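Local coordinates for protein fumarate lyase (Mesorhizobium sp., PDB 3C8T) that is a member of the fumarate lyase family, a mainly helical protein whose elongated subunits assemble as a tetramer, at residues 41-46 and 211-216; 229-234 and 301-306; 247-252 and 288-293; 365-370 and 426-431; 391-396 and 401-406. One frame throughout, in Å; residues are numbered along the deposited sequence.

Overall arrangement
The five contacts are strung along an elongated, mostly helical subunit, with about 82 Å between the centres of interactions 1 and 5. Interactions 2 and 3 join helices 229-255 and 284-306 at two levels, their centres about 23 Å apart; interaction 3 is nested within the loop that interaction 2 closes. Residues 267-281, not modelled and probably mobile, fall between the segments of interaction 3 and overlap the family's signature sequence. Interactions 4 and 5 belong to the C-terminal region, their centres about 17 Å apart, and touch through Val-369 CG1 and Leu-404 CD1 at 3.8 Å. Interaction 1 lies on the other side of the chain's centre from both.

Interaction 1. Residues 41-46 and 211-216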
# COMPACT_ATOMS: atom_id res chain seq x y z
N GLN A 41 -31.83 -7.97 29.04
CA GLN A 41 -32.30 -6.97 29.95
C GLN A 41 -33.48 -7.45 30.81
O GLN A 41 -33.62 -7.02 31.94
CB GLN A 41 -32.62 -5.70 29.16
CG GLN A 41 -31.36 -4.89 28.88
CD GLN A 41 -31.55 -3.83 27.87
OE1 GLN A 41 -32.45 -3.91 27.01
NE2 GLN A 41 -30.71 -2.79 27.94
N ALA A 42 -34.30 -8.36 30.28
CA ALA A 42 -35.45 -8.85 31.02
C ALA A 42 -34.99 -9.77 32.13
O ALA A 42 -35.55 -9.73 33.23
CB ALA A 42 -36.41 -9.55 30.10
N ARG A 43 -33.97 -10.59 31.85
CA ARG A 43 -33.35 -11.43 32.88
C ARG A 43 -32.70 -10.63 34.01
O ARG A 43 -32.68 -11.08 35.15
CB ARG A 43 -32.31 -12.38 32.29
CG ARG A 43 -32.93 -13.57 31.59
CD ARG A 43 -31.96 -14.73 31.49
NE ARG A 43 -30.75 -14.38 30.77
CZ ARG A 43 -30.59 -14.46 29.45
NH1 ARG A 43 -31.59 -14.87 28.66
NH2 ARG A 43 -29.43 -14.11 28.91
N LEU A 44 -32.15 -9.46 33.71
CA LEU A 44 -31.51 -8.65 34.74
C LEU A 44 -32.50 -7.68 35.36
O LEU A 44 -32.11 -6.78 36.10
CB LEU A 44 -30.31 -7.86 34.16
CG LEU A 44 -29.12 -8.68 33.64
CD1 LEU A 44 -28.40 -7.96 32.53
CD2 LEU A 44 -28.14 -9.07 34.78
N GLY A 45 -33.78 -7.84 35.01
CA GLY A 45 -34.86 -6.98 35.52
C GLY A 45 -34.79 -5.54 35.07
O GLY A 45 -35.26 -4.64 35.76
N ILE A 46 -34.23 -5.30 33.89
CA ILE A 46 -34.00 -3.92 33.47
C ILE A 46 -35.16 -3.40 32.64
O ILE A 46 -35.48 -2.20 32.66
CB ILE A 46 -32.61 -3.71 32.82
CG1 ILE A 46 -31.55 -3.71 33.92
CG2 ILE A 46 -32.54 -2.39 32.06
CD1 ILE A 46 -30.18 -4.01 33.43
N LEU A 211 -25.54 -10.24 27.39
CA LEU A 211 -25.69 -10.17 25.95
C LEU A 211 -24.66 -11.05 25.22
O LEU A 211 -25.00 -11.72 24.27
CB LEU A 211 -25.61 -8.72 25.49
CG LEU A 211 -25.67 -8.43 23.99
CD1 LEU A 211 -27.01 -8.83 23.47
CD2 LEU A 211 -25.45 -6.95 23.76
N ALA A 212 -23.43 -11.06 25.69
CA ALA A 212 -22.41 -11.93 25.12
C ALA A 212 -22.88 -13.40 25.23
O ALA A 212 -22.76 -14.19 24.29
CB ALA A 212 -21.10 -11.72 25.83
N ARG A 213 -23.44 -13.73 26.39
CA ARG A 213 -23.89 -15.07 26.67
C ARG A 213 -25.01 -15.44 25.74
O ARG A 213 -24.97 -16.50 25.15
CB ARG A 213 -24.29 -15.18 28.14
CG ARG A 213 -24.33 -16.61 28.65
CD ARG A 213 -24.25 -16.67 30.18
NE ARG A 213 -25.54 -16.53 30.89
CZ ARG A 213 -26.75 -16.77 30.39
NH1 ARG A 213 -26.92 -17.18 29.14
NH2 ARG A 213 -27.82 -16.60 31.16
N GLU A 214 -25.99 -14.55 25.56
CA GLU A 214 -27.13 -14.81 24.68
C GLU A 214 -26.71 -15.10 23.25
O GLU A 214 -27.36 -15.86 22.55
CB GLU A 214 -28.06 -13.59 24.63
CG GLU A 214 -29.25 -13.61 25.55
CD GLU A 214 -30.13 -14.85 25.34
OE1 GLU A 214 -30.26 -15.62 26.31
OE2 GLU A 214 -30.67 -15.06 24.21
N LEU A 215 -25.65 -14.44 22.79
CA LEU A 215 -25.24 -14.57 21.40
C LEU A 215 -24.12 -15.58 21.27
O LEU A 215 -23.66 -15.86 20.17
CB LEU A 215 -24.74 -13.22 20.88
CG LEU A 215 -25.79 -12.14 20.74
CD1 LEU A 215 -25.13 -10.80 20.41
CD2 LEU A 215 -26.81 -12.55 19.69
N ASN A 216 -23.65 -16.08 22.40
CA ASN A 216 -22.51 -16.99 22.41
C ASN A 216 -21.21 -16.33 21.92
O ASN A 216 -20.47 -16.93 21.18
CB ASN A 216 -22.85 -18.25 21.60
CG ASN A 216 -21.83 -19.35 21.77
OD1 ASN A 216 -21.15 -19.44 22.80
ND2 ASN A 216 -21.69 -20.19 20.74
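Arg-43 reaches from the last turn of helix 23-43 to Glu-214 on helix 204-215 and bridges the two at the surface. Its CB already points toward the other helix, and a long flexible chain suits a span of this width. CG lies opposite the carbonyl carbon (chi1 -76°), and a bend at chi3, about the CG-CD bond, brings an edge of the guanidinium to the carboxylate. NE is 3.7 Å from NH2 of Arg-213, whose guanidinium plane is nearly parallel, only 19° away. CZ stands 3.4 Å from Glu-214 OE1. At the tip, NH1 makes the main bond of the salt bridge, 2.8 Å to the same OE1, approaching from above the carboxylate plane; NH2 adds a weak one of 3.1 Å to that oxygen. One oxygen thus takes both nitrogens, and the two flat groups are turned well out of a common plane. NH2 also runs beside the aliphatic part of Glu-214, 3.4 Å from CG.

Glu-210, one turn back on helix 204-215, forms salt bridges with NH2 of each arginine, which probably eases their closeness. Two carboxylates and two guanidiniums therefore make a small charged network.

Nearby, Gly-45, with its positive phi, is the C-prime residue of the Schellman motif that ends helix 23-43, and Asn-216 closes helix 204-215 in the same way. Beneath these charges, Leu-211 and Leu-215 rest on Ala-36 of helix 23-43, and Leu-44, just past the end of that helix, rests on Val-207 of helix 204-215.

Interaction 2. Residues 229-234 and 301-306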
# COMPACT_ATOMS: atom_id res chain seq x y z
N ASP A 229 -8.10 -3.38 16.68
CA ASP A 229 -7.00 -4.29 16.40
C ASP A 229 -7.42 -5.74 16.14
O ASP A 229 -6.78 -6.44 15.37
CB ASP A 229 -5.94 -4.23 17.51
CG ASP A 229 -6.55 -4.42 18.91
OD1 ASP A 229 -7.27 -3.51 19.40
OD2 ASP A 229 -6.32 -5.47 19.53
N ALA A 230 -8.49 -6.19 16.80
CA ALA A 230 -8.91 -7.56 16.59
C ALA A 230 -9.55 -7.73 15.23
O ALA A 230 -9.44 -8.80 14.60
CB ALA A 230 -9.82 -8.03 17.68
N VAL A 231 -10.22 -6.67 14.75
CA VAL A 231 -10.75 -6.72 13.38
C VAL A 231 -9.64 -6.57 12.33
O VAL A 231 -9.63 -7.29 11.33
CB VAL A 231 -11.84 -5.63 13.14
CG1 VAL A 231 -12.38 -5.73 11.67
CG2 VAL A 231 -12.99 -5.73 14.22
N ALA A 232 -8.75 -5.60 12.50
CA ALA A 232 -7.57 -5.47 11.64
C ALA A 232 -6.74 -6.76 11.52
O ALA A 232 -6.36 -7.13 10.40
CB ALA A 232 -6.70 -4.30 12.10
N GLU A 233 -6.53 -7.48 12.64
CA GLU A 233 -5.70 -8.69 12.60
C GLU A 233 -6.38 -9.78 11.81
O GLU A 233 -5.70 -10.59 11.18
CB GLU A 233 -5.27 -9.20 13.98
CG GLU A 233 -6.31 -9.96 14.71
CD GLU A 233 -5.79 -10.48 16.05
OE1 GLU A 233 -6.50 -10.30 17.10
OE2 GLU A 233 -4.67 -11.07 16.04
N THR A 234 -7.70 -9.76 11.79
CA THR A 234 -8.44 -10.76 11.01
C THR A 234 -8.21 -10.58 9.52
O THR A 234 -7.97 -11.55 8.80
CB THR A 234 -9.94 -10.71 11.33
OG1 THR A 234 -10.08 -10.95 12.72
CG2 THR A 234 -10.71 -11.79 10.56
N THR A 301 -4.06 -3.36 4.29
CA THR A 301 -3.59 -1.97 4.32
C THR A 301 -4.66 -0.98 4.81
O THR A 301 -4.37 -0.21 5.73
CB THR A 301 -3.04 -1.58 2.95
OG1 THR A 301 -2.05 -2.55 2.60
CG2 THR A 301 -2.37 -0.20 2.96
N SER A 302 -5.87 -1.03 4.24
CA SER A 302 -6.99 -0.20 4.71
C SER A 302 -7.32 -0.41 6.17
O SER A 302 -7.67 0.54 6.85
CB SER A 302 -8.30 -0.48 3.93
OG SER A 302 -8.24 -0.13 2.57
N MET A 303 -7.24 -1.65 6.65
CA MET A 303 -7.52 -1.92 8.07
C MET A 303 -6.47 -1.29 9.00
O MET A 303 -6.81 -0.79 10.05
CB MET A 303 -7.73 -3.44 8.36
CG MET A 303 -9.12 -3.96 7.91
SD MET A 303 -10.58 -3.07 8.59
CE MET A 303 -10.26 -3.15 10.33
N LEU A 304 -5.22 -1.30 8.58
CA LEU A 304 -4.18 -0.59 9.35
C LEU A 304 -4.44 0.92 9.40
O LEU A 304 -4.19 1.54 10.42
CB LEU A 304 -2.78 -0.93 8.79
CG LEU A 304 -2.37 -2.41 9.00
CD1 LEU A 304 -1.13 -2.78 8.24
CD2 LEU A 304 -2.20 -2.74 10.46
N ASP A 305 -4.97 1.49 8.32
CA ASP A 305 -5.42 2.88 8.33
C ASP A 305 -6.65 3.09 9.24
O ASP A 305 -6.71 4.06 9.98
CB ASP A 305 -5.72 3.38 6.90
CG ASP A 305 -4.47 3.43 5.99
OD1 ASP A 305 -3.37 3.82 6.47
OD2 ASP A 305 -4.57 3.11 4.77
N ALA A 306 -7.61 2.18 9.19
CA ALA A 306 -8.84 2.27 9.97
C ALA A 306 -8.60 2.22 11.49
O ALA A 306 -9.45 2.67 12.28
CB ALA A 306 -9.82 1.13 9.55
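Met-303 touches Ala-232 and Val-231 with the two ends of its side chain, CB and the terminal methyl CE, and these three residues make the contact. The backbones come very close here, the CA atoms of Ala-232 and Met-303 being 5.0 Å apart. Alanine suits such an approach: its methyl asks for little room, and CB of Ala-232 meets CB of Met-303 at 4.0 Å. From there the methionine curls round instead of stretching out. CG lies beside the backbone N, and two further bends (chi2 -55°, chi3 -54°) bring the terminal methyl back to helix 229-255. CE of Met-303 then sits 3.6 Å from CG1 of Val-231 and equally 3.6 Å from the backbone N of Ala-232. The unbranched, flexible chain of methionine suits this folded-back shape.

The helices concerned, 229-255 and 284-306, are among the long helices that in this superfamily bundle with their counterparts from the other subunits to form the core of the tetramer. The side chains that meet are apolar and buried, and no hydrogen bond crosses between the segments. Helix 315-344 backs it, with Ala-324 touching Met-303 and Val-325 touching Val-231.

Polar residues on other sides of the same helices serve the subunit interfaces. Asp-229 forms salt bridges with Arg-173 and Arg-177 of the second subunit, while Asp-305 is bridged by Arg-297 of the second subunit and Arg-297 of the third.

Interaction 3. Residues 247-252 and 288-293; sequences KLAMDI and LILAGA
In the long-helix bundle at the heart of the subunit, Ala-249 of helix 229-255 packs against Ile-289 and Leu-290 of helix 284-306. The two segments run roughly antiparallel, 144° between their directions, with axes 9.1 Å apart at closest approach. The methyl of Ala-249 points at the other helix and lodges between two branched side chains: its CB lies 3.8 Å from Leu-290 CG and 3.9 Å from Ile-289 CG2. The small residue faces the bulky ones, and so the helices can approach without steric conflict. Ile-289 offers CG2 because that methyl is anti to the backbone N, its chi1 being -68°.

Beside this, Met-250 crosses Leu-290 at about a right angle, with CG 4.1 Å from CD2 of the leucine. All three contacts are apolar, as expected in a helical core of this superfamily, where long helices of several subunits share one bundle. Both Met-250 and Leu-290 also touch Ile-308 of the second subunit, and Met-250 meets Met-250 of the fourth.

Away from the apolar seam, Lys-247 and Asp-251, one helical turn apart, form a salt bridge. Lys-247 NZ meets the syn lone pair of Asp-251 OD2 at 2.7 Å. That oxygen is gripped further by Lys-163 and by the indole N-H of Trp-167, which should favour the charged form of the carboxylate. The lysine in turn gives hydrogen bonds to the backbone oxygens of His-309 and Phe-311 of the second subunit, and OD1 of Asp-251 accepts from the backbone N of Phe-311 in that same subunit.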
# COMPACT_ATOMS: atom_id res chain seq x y z
N LYS A 247 2.10 -17.72 -3.75
CA LYS A 247 3.38 -18.41 -3.93
C LYS A 247 3.21 -19.67 -4.79
O LYS A 247 3.94 -19.87 -5.76
CB LYS A 247 3.99 -18.76 -2.56
CG LYS A 247 5.43 -19.36 -2.65
CD LYS A 247 5.42 -20.93 -2.73
CE LYS A 247 6.82 -21.55 -2.58
NZ LYS A 247 7.67 -21.43 -3.80
N LEU A 248 2.22 -20.50 -4.45
CA LEU A 248 1.97 -21.72 -5.19
C LEU A 248 1.38 -21.44 -6.54
O LEU A 248 1.63 -22.22 -7.47
CB LEU A 248 1.12 -22.70 -4.39
CG LEU A 248 -0.34 -22.52 -3.96
CD1 LEU A 248 -1.31 -22.74 -5.13
CD2 LEU A 248 -0.59 -23.54 -2.85
N ALA A 249 0.67 -20.32 -6.69
CA ALA A 249 0.11 -19.92 -7.99
C ALA A 249 1.18 -19.46 -8.93
O ALA A 249 1.08 -19.71 -10.12
CB ALA A 249 -0.94 -18.83 -7.83
N MET A 250 2.20 -18.76 -8.40
CA MET A 250 3.38 -18.40 -9.17
C MET A 250 4.04 -19.67 -9.69
O MET A 250 4.38 -19.74 -10.87
CB MET A 250 4.41 -17.61 -8.34
CG MET A 250 4.28 -16.09 -8.48
SD MET A 250 4.28 -15.39 -10.19
CE MET A 250 6.02 -15.15 -10.49
N ASP A 251 4.24 -20.63 -8.78
CA ASP A 251 4.98 -21.84 -9.11
C ASP A 251 4.24 -22.60 -10.21
O ASP A 251 4.81 -22.93 -11.21
CB ASP A 251 5.19 -22.73 -7.87
CG ASP A 251 6.16 -22.14 -6.87
OD1 ASP A 251 6.68 -21.04 -7.13
OD2 ASP A 251 6.41 -22.76 -5.81
N ILE A 252 2.95 -22.85 -10.01
CA ILE A 252 2.16 -23.59 -11.01
C ILE A 252 2.09 -22.89 -12.38
O ILE A 252 2.36 -23.51 -13.39
CB ILE A 252 0.74 -23.94 -10.48
CG1 ILE A 252 0.88 -25.02 -9.37
CG2 ILE A 252 -0.20 -24.39 -11.63
CD1 ILE A 252 -0.19 -24.95 -8.31
N LEU A 288 -6.59 -15.68 -11.04
CA LEU A 288 -7.53 -15.16 -10.04
C LEU A 288 -6.86 -15.06 -8.67
O LEU A 288 -7.06 -14.09 -7.95
CB LEU A 288 -8.80 -16.03 -9.98
CG LEU A 288 -9.62 -16.06 -11.27
CD1 LEU A 288 -10.66 -17.17 -11.25
CD2 LEU A 288 -10.29 -14.75 -11.45
N ILE A 289 -6.09 -16.08 -8.32
CA ILE A 289 -5.40 -16.14 -7.04
C ILE A 289 -4.41 -14.99 -6.89
O ILE A 289 -4.39 -14.31 -5.86
CB ILE A 289 -4.65 -17.48 -6.83
CG1 ILE A 289 -5.65 -18.63 -6.67
CG2 ILE A 289 -3.77 -17.39 -5.58
CD1 ILE A 289 -5.02 -20.02 -6.52
N LEU A 290 -3.64 -14.76 -7.93
CA LEU A 290 -2.57 -13.79 -7.92
C LEU A 290 -3.09 -12.33 -7.93
O LEU A 290 -2.55 -11.47 -7.23
CB LEU A 290 -1.64 -14.05 -9.11
CG LEU A 290 -0.62 -15.20 -8.91
CD1 LEU A 290 0.04 -15.59 -10.25
CD2 LEU A 290 0.44 -14.80 -7.88
N ALA A 291 -4.13 -12.06 -8.70
CA ALA A 291 -4.78 -10.76 -8.62
C ALA A 291 -5.45 -10.57 -7.25
O ALA A 291 -5.30 -9.52 -6.63
CB ALA A 291 -5.85 -10.59 -9.76
N GLY A 292 -6.16 -11.61 -6.78
CA GLY A 292 -6.90 -11.56 -5.52
C GLY A 292 -6.02 -11.33 -4.31
O GLY A 292 -6.38 -10.55 -3.42
N ALA A 293 -4.86 -11.99 -4.27
CA ALA A 293 -3.87 -11.78 -3.24
C ALA A 293 -3.45 -10.34 -3.04
O ALA A 293 -3.28 -9.90 -1.90
CB ALA A 293 -2.65 -12.65 -3.49

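Interaction 4. Residues 365-370 and 426-431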
# COMPACT_ATOMS: atom_id res chain seq x y z
N VAL A 365 23.77 -32.03 -10.89
CA VAL A 365 24.33 -32.85 -9.79
C VAL A 365 25.90 -32.83 -9.77
O VAL A 365 26.56 -33.69 -9.16
CB VAL A 365 23.73 -34.30 -9.72
CG1 VAL A 365 22.25 -34.23 -9.30
CG2 VAL A 365 23.90 -35.10 -11.04
N ALA A 366 26.50 -31.79 -10.36
CA ALA A 366 27.93 -31.52 -10.15
C ALA A 366 28.31 -31.65 -8.67
O ALA A 366 29.31 -32.28 -8.33
CB ALA A 366 28.29 -30.16 -10.68
N GLU A 367 27.49 -31.05 -7.78
CA GLU A 367 27.71 -31.13 -6.32
C GLU A 367 27.92 -32.57 -5.80
O GLU A 367 28.76 -32.79 -4.92
CB GLU A 367 26.53 -30.50 -5.55
CG GLU A 367 26.90 -30.20 -4.08
CD GLU A 367 25.69 -29.90 -3.17
OE1 GLU A 367 25.54 -28.72 -2.74
OE2 GLU A 367 24.89 -30.85 -2.88
N ALA A 368 27.14 -33.53 -6.31
CA ALA A 368 27.29 -34.95 -5.95
C ALA A 368 28.68 -35.53 -6.33
O ALA A 368 29.20 -36.40 -5.63
CB ALA A 368 26.18 -35.78 -6.60
N VAL A 369 29.24 -35.12 -7.47
CA VAL A 369 30.61 -35.53 -7.81
C VAL A 369 31.62 -34.88 -6.84
O VAL A 369 32.48 -35.59 -6.31
CB VAL A 369 30.96 -35.26 -9.28
CG1 VAL A 369 32.37 -35.80 -9.63
CG2 VAL A 369 29.88 -35.85 -10.24
N MET A 370 31.51 -33.57 -6.60
CA MET A 370 32.31 -32.87 -5.57
C MET A 370 32.31 -33.60 -4.22
O MET A 370 33.36 -33.93 -3.68
CB MET A 370 31.82 -31.43 -5.36
CG MET A 370 32.06 -30.45 -6.51
SD MET A 370 31.22 -28.84 -6.32
CE MET A 370 31.31 -28.23 -8.01
N ARG A 426 18.60 -38.63 -10.48
CA ARG A 426 17.66 -39.42 -9.67
C ARG A 426 18.30 -39.94 -8.38
O ARG A 426 17.60 -40.27 -7.42
CB ARG A 426 17.03 -40.56 -10.48
N ASN A 427 19.64 -39.98 -8.34
CA ASN A 427 20.37 -40.49 -7.18
C ASN A 427 20.68 -39.45 -6.13
O ASN A 427 21.35 -39.76 -5.16
CB ASN A 427 21.69 -41.19 -7.59
CG ASN A 427 21.44 -42.42 -8.44
OD1 ASN A 427 20.48 -43.15 -8.20
ND2 ASN A 427 22.27 -42.64 -9.45
N TYR A 428 20.22 -38.21 -6.31
CA TYR A 428 20.65 -37.12 -5.41
C TYR A 428 19.50 -36.32 -4.80
O TYR A 428 19.43 -35.10 -4.96
CB TYR A 428 21.58 -36.20 -6.17
CG TYR A 428 22.53 -35.42 -5.31
CD1 TYR A 428 23.35 -36.06 -4.40
CD2 TYR A 428 22.61 -34.02 -5.42
CE1 TYR A 428 24.24 -35.35 -3.63
CE2 TYR A 428 23.51 -33.30 -4.65
CZ TYR A 428 24.32 -33.97 -3.74
OH TYR A 428 25.24 -33.27 -2.95
N LEU A 429 18.62 -37.00 -4.07
CA LEU A 429 17.38 -36.38 -3.61
C LEU A 429 17.38 -36.12 -2.12
O LEU A 429 16.45 -35.49 -1.58
CB LEU A 429 16.15 -37.21 -4.05
CG LEU A 429 15.83 -37.25 -5.58
CD1 LEU A 429 14.82 -38.32 -5.83
CD2 LEU A 429 15.34 -35.90 -6.08
N GLY A 430 18.44 -36.57 -1.46
CA GLY A 430 18.73 -36.22 -0.07
C GLY A 430 17.65 -36.61 0.90
O GLY A 430 17.22 -37.77 0.93
N SER A 431 17.18 -35.63 1.68
CA SER A 431 16.11 -35.88 2.63
C SER A 431 14.70 -35.52 2.09
O SER A 431 13.75 -35.45 2.87
CB SER A 431 16.40 -35.10 3.92
OG SER A 431 17.47 -35.69 4.66
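Tyr-428 reaches from its loop onto the first turn of helix 366-377 and meets Ala-368 with a ring face. CB of the alanine stands almost above the ring centre, 3.6 Å from the centroid and 14° off the normal, a CH-pi contact that needs a residue small enough to let the flat ring lie close to the helix. Val-365, at the N-cap position, adds CG1 at 3.8 Å from Tyr-428 CB.

At the far end of the ring the phenol OH gives a hydrogen bond to OE2 of Glu-367, which lies in the ring plane at its edge. The modelled distance of 2.4 Å between Tyr-428 OH and Glu-367 OE2 is very short, and its exact value is doubtful. The carboxylate stands nearly upright to the ring, their planes 81° apart. Glu-367 gets there with CG anti to the backbone N (chi1 -164°) and an extended chain beyond. Tyrosine suits the place because its ring face and its hydroxyl are both engaged.

Further out, Leu-156 touches both Glu-367 and Tyr-428, and Ser-199 of the second subunit packs on the same pair. Val-365 is flanked by Pro-157 and Pro-425. Glu-367 lies in the first turn of its helix, where a negative charge is probably favoured by the helix dipole. Here the loop before helix 432-440 is docked on the start of helix 366-377, within the helical C-terminal region related to that of adenylosuccinate lyase.

Interaction 5. Residues 391-396 and 401-406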
# COMPACT_ATOMS: atom_id res chain seq x y z
N ARG A 391 32.52 -26.41 -16.79
CA ARG A 391 32.76 -25.41 -17.85
C ARG A 391 32.96 -26.09 -19.20
O ARG A 391 32.44 -25.61 -20.22
CB ARG A 391 33.97 -24.50 -17.53
CG ARG A 391 33.88 -23.77 -16.19
CD ARG A 391 34.89 -22.60 -16.06
NE ARG A 391 34.40 -21.38 -16.71
CZ ARG A 391 34.60 -20.13 -16.26
NH1 ARG A 391 35.30 -19.93 -15.14
NH2 ARG A 391 34.11 -19.08 -16.92
N ARG A 392 33.68 -27.21 -19.22
CA ARG A 392 33.94 -27.93 -20.47
C ARG A 392 32.73 -28.64 -21.03
O ARG A 392 32.58 -28.72 -22.24
CB ARG A 392 35.08 -28.93 -20.32
CG ARG A 392 36.43 -28.31 -20.07
CD ARG A 392 37.42 -29.37 -19.59
NE ARG A 392 38.73 -28.78 -19.39
CZ ARG A 392 39.79 -29.43 -18.94
NH1 ARG A 392 39.73 -30.72 -18.61
NH2 ARG A 392 40.94 -28.77 -18.81
N ALA A 393 31.89 -29.20 -20.16
CA ALA A 393 30.65 -29.84 -20.61
C ALA A 393 29.75 -28.81 -21.34
O ALA A 393 29.23 -29.09 -22.43
CB ALA A 393 29.93 -30.47 -19.42
N VAL A 394 29.63 -27.63 -20.73
CA VAL A 394 28.92 -26.49 -21.30
C VAL A 394 29.55 -26.04 -22.63
O VAL A 394 28.89 -26.09 -23.65
CB VAL A 394 28.87 -25.29 -20.33
CG1 VAL A 394 28.27 -24.07 -21.02
CG2 VAL A 394 28.11 -25.64 -19.04
N GLU A 395 30.83 -25.63 -22.59
CA GLU A 395 31.57 -25.17 -23.79
C GLU A 395 31.59 -26.18 -24.92
O GLU A 395 31.73 -25.80 -26.07
CB GLU A 395 33.01 -24.77 -23.44
N ASP A 396 31.42 -27.46 -24.59
CA ASP A 396 31.53 -28.55 -25.57
C ASP A 396 30.17 -29.16 -25.91
O ASP A 396 30.08 -30.23 -26.54
CB ASP A 396 32.42 -29.63 -25.00
CG ASP A 396 33.60 -29.95 -25.90
OD1 ASP A 396 33.94 -29.10 -26.77
OD2 ASP A 396 34.18 -31.04 -25.72
N PHE A 401 29.08 -36.38 -17.52
CA PHE A 401 29.75 -37.70 -17.43
C PHE A 401 30.80 -37.89 -18.55
O PHE A 401 31.93 -38.34 -18.27
CB PHE A 401 28.78 -38.91 -17.46
CG PHE A 401 29.48 -40.24 -17.70
CD1 PHE A 401 30.25 -40.83 -16.69
CD2 PHE A 401 29.42 -40.89 -18.95
CE1 PHE A 401 30.95 -42.02 -16.90
CE2 PHE A 401 30.11 -42.09 -19.17
CZ PHE A 401 30.87 -42.66 -18.15
N GLU A 402 30.41 -37.53 -19.78
CA GLU A 402 31.31 -37.64 -20.92
C GLU A 402 32.55 -36.73 -20.81
O GLU A 402 33.57 -37.03 -21.39
CB GLU A 402 30.60 -37.41 -22.26
CG GLU A 402 29.36 -38.32 -22.60
CD GLU A 402 29.59 -39.86 -22.60
OE1 GLU A 402 28.56 -40.60 -22.62
OE2 GLU A 402 30.76 -40.34 -22.59
N VAL A 403 32.47 -35.64 -20.06
CA VAL A 403 33.67 -34.82 -19.82
C VAL A 403 34.50 -35.45 -18.70
O VAL A 403 35.71 -35.70 -18.87
CB VAL A 403 33.32 -33.35 -19.49
CG1 VAL A 403 34.57 -32.54 -19.17
CG2 VAL A 403 32.59 -32.69 -20.67
N LEU A 404 33.85 -35.77 -17.57
CA LEU A 404 34.56 -36.24 -16.36
C LEU A 404 35.32 -37.55 -16.52
O LEU A 404 36.37 -37.75 -15.90
CB LEU A 404 33.61 -36.34 -15.15
CG LEU A 404 32.99 -35.04 -14.61
CD1 LEU A 404 32.07 -35.38 -13.44
CD2 LEU A 404 34.05 -33.98 -14.24
N ARG A 405 34.76 -38.43 -17.34
CA ARG A 405 35.33 -39.74 -17.63
C ARG A 405 36.71 -39.66 -18.29
O ARG A 405 37.48 -40.62 -18.20
CB ARG A 405 34.37 -40.51 -18.56
CG ARG A 405 34.64 -40.26 -20.06
CD ARG A 405 33.68 -41.01 -20.96
NE ARG A 405 33.75 -42.47 -20.84
CZ ARG A 405 32.95 -43.31 -21.49
NH1 ARG A 405 32.02 -42.85 -22.33
NH2 ARG A 405 33.09 -44.63 -21.31
N THR A 406 37.02 -38.55 -18.96
CA THR A 406 38.29 -38.40 -19.67
C THR A 406 39.31 -37.68 -18.77
O THR A 406 40.43 -37.42 -19.22
CB THR A 406 38.16 -37.57 -20.99
OG1 THR A 406 37.88 -36.20 -20.71
CG2 THR A 406 37.10 -38.13 -21.92
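Val-403 faces Ala-393 across the contact, and in its own segment the Phe-401 ring and the Arg-405 guanidinium lie against each other. The ring of Phe-401 carries CB of Arg-405 on one face, 4.0 Å above the plane and offset toward the rim, and has OE1 of Glu-402 in plane at an edge. The guanidinium of Arg-405 turns one face to the phenylalanine, CE2 of Phe-401 being 3.7 Å above its plane and offset toward the rim of the group. Its NH1 bonds in plane to the syn lone pair of Glu-402 OE2 at 2.8 Å, and Glu-416 holds NE from outside, so the two carboxylates and the ring together limit the rotation of the guanidinium.

Across the contact, Val-403 fits with both methyls. CG2, anti to the carbonyl carbon, presses onto Ala-393, 3.4 Å from CA and 3.7 Å from CB. CG1, anti to the backbone N (chi1 177°), reaches CB of Arg-392 at 3.8 Å. The branched valine packs closely on the small alanine, while the arginine leaves its apolar base there and sends its charge outward.

The short connection between helices 379-395 and 400-404 folds them together, an apolar packing of consecutive helices in the all-helical C-terminal region.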